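Local atomic coordinates of structure-specific endonuclease subunit slx4 (Schizosaccharomyces pombe, PDB entry 4ZDT), a protein that serves as the regulatory subunit of the slx1-slx4 structure-specific endonuclease, which cuts branched DNA near junctions during repair and recombination. Residues 13-18 against 46-51. Residues are numbered along the deposited sequence; the frame is centred on the assembly and turned at random.
Sequences SQVVKQ and KNLNVS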
# COMPACT_ATOMS: atom_id res chain seq x y z
N SER B 13 2.98 10.10 -1.26
CA SER B 13 3.33 8.70 -1.04
C SER B 13 4.01 8.51 0.32
O SER B 13 3.70 7.56 1.05
CB SER B 13 4.22 8.17 -2.17
OG SER B 13 3.54 8.25 -3.43
N GLN B 14 4.94 9.42 0.65
CA GLN B 14 5.65 9.35 1.92
C GLN B 14 4.72 9.46 3.11
O GLN B 14 4.89 8.74 4.09
CB GLN B 14 6.80 10.37 2.02
CG GLN B 14 7.94 10.10 1.04
CD GLN B 14 8.56 8.72 1.21
OE1 GLN B 14 9.08 8.39 2.28
NE2 GLN B 14 8.51 7.92 0.16
N VAL B 15 3.71 10.33 3.04
CA VAL B 15 2.76 10.44 4.13
C VAL B 15 1.93 9.16 4.31
O VAL B 15 1.71 8.66 5.44
CB VAL B 15 1.82 11.66 3.97
CG1 VAL B 15 0.78 11.63 5.04
CG2 VAL B 15 2.63 12.99 4.06
N VAL B 16 1.44 8.63 3.18
CA VAL B 16 0.68 7.39 3.19
C VAL B 16 1.46 6.26 3.86
O VAL B 16 0.89 5.52 4.68
CB VAL B 16 0.28 6.99 1.73
CG1 VAL B 16 -0.31 5.56 1.68
CG2 VAL B 16 -0.73 8.01 1.19
N LYS B 17 2.74 6.16 3.53
CA LYS B 17 3.60 5.06 3.96
C LYS B 17 4.25 5.27 5.32
O LYS B 17 4.68 4.30 5.96
CB LYS B 17 4.68 4.79 2.91
CG LYS B 17 4.12 4.24 1.60
CD LYS B 17 5.21 3.78 0.65
CE LYS B 17 6.00 4.94 0.05
NZ LYS B 17 7.01 4.42 -0.94
N GLN B 18 4.30 6.52 5.78
CA GLN B 18 5.01 6.83 7.03
C GLN B 18 4.12 7.19 8.21
O GLN B 18 4.57 7.14 9.35
CB GLN B 18 6.06 7.90 6.80
CG GLN B 18 7.21 7.42 5.93
CD GLN B 18 8.32 8.44 5.80
OE1 GLN B 18 8.10 9.65 5.92
NE2 GLN B 18 9.52 7.96 5.50
N LYS B 46 -1.82 15.55 8.62
CA LYS B 46 -0.45 15.01 8.67
C LYS B 46 0.59 16.04 8.22
O LYS B 46 1.67 15.66 7.77
CB LYS B 46 -0.32 13.75 7.80
CG LYS B 46 -1.38 12.67 7.97
CD LYS B 46 -1.34 12.04 9.33
CE LYS B 46 -2.29 10.86 9.42
NZ LYS B 46 -3.71 11.27 9.49
N ASN B 47 0.25 17.32 8.33
CA ASN B 47 1.14 18.41 7.90
C ASN B 47 1.43 18.37 6.39
O ASN B 47 2.56 18.65 5.98
CB ASN B 47 2.47 18.37 8.68
CG ASN B 47 2.46 19.23 9.93
OD1 ASN B 47 1.51 19.96 10.21
ND2 ASN B 47 3.55 19.15 10.71
N LEU B 48 0.44 18.02 5.57
CA LEU B 48 0.64 18.02 4.11
C LEU B 48 -0.52 18.69 3.37
O LEU B 48 -1.59 18.10 3.24
CB LEU B 48 0.88 16.60 3.55
CG LEU B 48 1.25 16.58 2.04
CD1 LEU B 48 2.67 17.06 1.85
CD2 LEU B 48 1.10 15.20 1.42
N ASN B 49 -0.29 19.90 2.87
CA ASN B 49 -1.32 20.64 2.10
C ASN B 49 -1.14 20.43 0.60
O ASN B 49 -0.14 20.89 0.03
CB ASN B 49 -1.25 22.15 2.37
CG ASN B 49 -1.25 22.48 3.86
OD1 ASN B 49 -0.34 23.19 4.36
ND2 ASN B 49 -2.26 22.01 4.56
N VAL B 50 -2.11 19.75 -0.01
CA VAL B 50 -2.13 19.51 -1.45
C VAL B 50 -3.54 19.71 -2.01
O VAL B 50 -4.53 19.54 -1.29
CB VAL B 50 -1.62 18.10 -1.82
CG1 VAL B 50 -0.15 17.96 -1.43
CG2 VAL B 50 -2.48 17.01 -1.14
N SER B 51 -3.60 20.04 -3.29
CA SER B 51 -4.85 20.29 -3.99
C SER B 51 -5.52 19.00 -4.38
O SER B 51 -4.87 17.95 -4.44
CB SER B 51 -4.56 21.10 -5.26
OG SER B 51 -3.74 20.33 -6.15
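Val-15 reaches from helix 3-18 to the loop that joins helices 36-45 and 52-62, and its two methyls divide the work. CG1 rests on the root of the Lys-46 side chain, 3.6 Å from Lys-46 CB. CG2 turns to Leu-48, meeting Leu-48 CD2 at 3.8 Å. The valine's chi1 of 174° sets CG1 beside its carbonyl carbon, where it meets the lysine, and CG2 beside its backbone N, where it meets the leucine. The contact is purely apolar and buries 135 Å², both sides summed. It ties the first helix of the all-helical C-terminal domain of Slx4 to this connection, while Ser-13, Gln-14 and Lys-17 of the same helix bond to the slx1 chain. Between the two loop partners, Asn-47, with positive phi, is the C-prime residue of a Schellman motif closing helix 36-45; the chain then runs on, extended, to Ser-51, the N-cap of helix 52-62. On the tight side Leu-48 also packs on Ala-11 and Ile-12, and Val-15 on Leu-43. Without the two methyls, an alanine here is likely to leave a gap beside Lys-46 CB and Leu-48 CD2, costing helix 3-18 its apolar grip on the loop. The outer rim faces solvent: Asn-47 and Asn-49 are exposed, and the partly exposed Lys-46, its chain bent at chi2 (-66°) and again at chi4, leads its end away from Val-15 and makes a cation-pi contact with Trp-42.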